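Local coordinates for protein alpha-galactosidase (Umbelopsis vinacea, PDB 3A5V) that probably releases terminal alpha-galactosyl residues from galactosides as a tetrameric fungal enzyme of glycoside hydrolase family 27, at residues Leu165-Glu170 with Trp174-Thr179. Sequence-based numbering, arbitrary orientation.
Sequences LCNWGE and WNFAST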
loop_
_atom_site.group_PDB
_atom_site.type_symbol
_atom_site.label_atom_id
_atom_site.label_comp_id
_atom_site.label_asym_id
_atom_site.label_seq_id
_atom_site.Cartn_x
_atom_site.Cartn_y
_atom_site.Cartn_z
ATOM N N LEU A 165 -13.542 6.364 -19.422
ATOM C CA LEU A 165 -12.206 6.433 -18.799
ATOM C C LEU A 165 -11.377 5.218 -19.151
ATOM O O LEU A 165 -11.877 4.086 -19.159
ATOM C CB LEU A 165 -12.293 6.558 -17.269
ATOM C CG LEU A 165 -11.934 7.930 -16.706
ATOM C CD1 LEU A 165 -12.855 9.024 -17.282
ATOM C CD2 LEU A 165 -11.960 7.921 -15.197
ATOM N N CYS A 166 -10.098 5.458 -19.414
ATOM C CA CYS A 166 -9.144 4.386 -19.637
ATOM C C CYS A 166 -7.886 4.608 -18.761
ATOM O O CYS A 166 -6.800 4.884 -19.274
ATOM C CB CYS A 166 -8.803 4.286 -21.137
ATOM S SG CYS A 166 -7.703 2.887 -21.579
ATOM N N ASN A 167 -8.055 4.463 -17.440
ATOM C CA ASN A 167 -6.946 4.596 -16.485
ATOM C C ASN A 167 -6.620 3.278 -15.753
ATOM O O ASN A 167 -5.882 3.264 -14.779
ATOM C CB ASN A 167 -7.173 5.781 -15.527
ATOM C CG ASN A 167 -7.788 5.360 -14.177
ATOM O OD1 ASN A 167 -8.656 4.479 -14.105
ATOM N ND2 ASN A 167 -7.330 5.998 -13.113
ATOM N N TRP A 168 -7.210 2.179 -16.242
ATOM C CA TRP A 168 -6.791 0.824 -15.927
ATOM C C TRP A 168 -7.012 0.449 -14.457
ATOM O O TRP A 168 -6.328 -0.432 -13.938
ATOM C CB TRP A 168 -5.300 0.630 -16.249
ATOM C CG TRP A 168 -4.757 1.353 -17.486
ATOM C CD1 TRP A 168 -5.270 1.330 -18.767
ATOM C CD2 TRP A 168 -3.578 2.169 -17.538
ATOM N NE1 TRP A 168 -4.475 2.092 -19.603
ATOM C CE2 TRP A 168 -3.424 2.604 -18.881
ATOM C CE3 TRP A 168 -2.622 2.557 -16.579
ATOM C CZ2 TRP A 168 -2.353 3.415 -19.292
ATOM C CZ3 TRP A 168 -1.549 3.366 -16.992
ATOM C CH2 TRP A 168 -1.424 3.774 -18.345
ATOM N N GLY A 169 -7.937 1.140 -13.800
ATOM C CA GLY A 169 -8.242 0.917 -12.375
ATOM C C GLY A 169 -7.375 1.680 -11.379
ATOM O O GLY A 169 -7.530 1.502 -10.169
ATOM N N GLU A 170 -6.474 2.539 -11.868
ATOM C CA GLU A 170 -5.551 3.246 -10.973
ATOM C C GLU A 170 -6.303 4.199 -10.021
ATOM O O GLU A 170 -7.172 4.951 -10.447
ATOM C CB GLU A 170 -4.451 3.987 -11.749
ATOM C CG GLU A 170 -3.334 4.563 -10.848
ATOM C CD GLU A 170 -2.305 5.408 -11.612
ATOM O OE1 GLU A 170 -2.626 5.986 -12.689
ATOM O OE2 GLU A 170 -1.177 5.520 -11.101
ATOM N N TRP A 174 -13.890 3.326 -9.812
ATOM C CA TRP A 174 -15.219 2.883 -9.337
ATOM C C TRP A 174 -15.719 3.710 -8.139
ATOM O O TRP A 174 -16.923 3.745 -7.866
ATOM C CB TRP A 174 -15.224 1.369 -9.003
ATOM C CG TRP A 174 -14.021 0.952 -8.201
ATOM C CD1 TRP A 174 -13.855 1.057 -6.843
ATOM C CD2 TRP A 174 -12.790 0.432 -8.720
ATOM N NE1 TRP A 174 -12.599 0.604 -6.490
ATOM C CE2 TRP A 174 -11.927 0.217 -7.622
ATOM C CE3 TRP A 174 -12.342 0.098 -10.014
ATOM C CZ2 TRP A 174 -10.633 -0.325 -7.768
ATOM C CZ3 TRP A 174 -11.059 -0.436 -10.168
ATOM C CH2 TRP A 174 -10.212 -0.636 -9.046
ATOM N N ASN A 175 -14.788 4.358 -7.425
ATOM C CA ASN A 175 -15.111 5.330 -6.370
ATOM C C ASN A 175 -15.130 6.771 -6.905
ATOM O O ASN A 175 -16.108 7.492 -6.712
ATOM C CB ASN A 175 -14.113 5.245 -5.190
ATOM C CG ASN A 175 -14.011 3.843 -4.590
ATOM O OD1 ASN A 175 -15.023 3.173 -4.319
ATOM N ND2 ASN A 175 -12.772 3.396 -4.362
ATOM N N PHE A 176 -14.042 7.198 -7.558
ATOM C CA PHE A 176 -13.868 8.621 -7.868
ATOM C C PHE A 176 -14.541 9.115 -9.144
ATOM O O PHE A 176 -14.854 10.305 -9.264
ATOM C CB PHE A 176 -12.388 9.084 -7.783
ATOM C CG PHE A 176 -11.514 8.674 -8.975
ATOM C CD1 PHE A 176 -11.657 9.297 -10.229
ATOM C CD2 PHE A 176 -10.504 7.707 -8.817
ATOM C CE1 PHE A 176 -10.830 8.939 -11.319
ATOM C CE2 PHE A 176 -9.675 7.321 -9.921
ATOM C CZ PHE A 176 -9.853 7.947 -11.174
ATOM N N ALA A 177 -14.756 8.208 -10.093
ATOM C CA ALA A 177 -15.144 8.610 -11.459
ATOM C C ALA A 177 -16.639 8.442 -11.731
ATOM O O ALA A 177 -17.117 8.770 -12.810
ATOM C CB ALA A 177 -14.335 7.808 -12.490
ATOM N N SER A 178 -17.375 7.945 -10.743
ATOM C CA SER A 178 -18.726 7.440 -10.998
ATOM C C SER A 178 -19.750 8.520 -11.340
ATOM O O SER A 178 -20.738 8.233 -12.010
ATOM C CB SER A 178 -19.222 6.591 -9.823
ATOM O OG SER A 178 -19.056 7.299 -8.617
ATOM N N THR A 179 -19.540 9.748 -10.877
ATOM C CA THR A 179 -20.486 10.816 -11.212
ATOM C C THR A 179 -19.946 11.721 -12.325
ATOM O O THR A 179 -20.656 12.593 -12.805
ATOM C CB THR A 179 -20.881 11.689 -9.981
ATOM O OG1 THR A 179 -19.763 12.478 -9.570
ATOM C CG2 THR A 179 -21.358 10.814 -8.805
#
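The F176 ring meets the 165-170 loop along one edge, where CZ lies 3.7 Å from N167 ND2 and CE2 lies 3.5 Å from E170 O. Amide and ring stand almost perpendicular, their planes 89° apart, and the two side chains approach from opposite directions. The same amide nitrogen donates to E170 O over 2.9 Å, tilted out of the carbonyl plane, so donor and acceptor face the ring edge already paired with each other. Within the type I' turn from N167 to E170, this bond supplements the backbone link from E170 N to N167 O, while N167 OD1 receives a weak bond from G169 N. With an alanine at N167, E170 O would probably lose its side-chain donor beside the phenyl edge and the turn would be less firmly held. Farther along the contact, L165 CD2 packs 3.6 Å from A177 CB and, obliquely to the ring, more loosely against F176 CE1. A chi1 of 45° sets W174 CG between its backbone N and carbonyl carbon and turns the six-membered end of the indole toward G169, CH2 lying 3.6 Å from G169 O. Y144 of helix 140-156 and G135 of a second subunit also pack on F176. No hydrogen bond spans the two segments: the loop following strand 162-165 of the (beta/alpha)8 barrel pairs its buried amide nitrogen inside the turn and meets helix 173-176 and A177 by van der Waals packing.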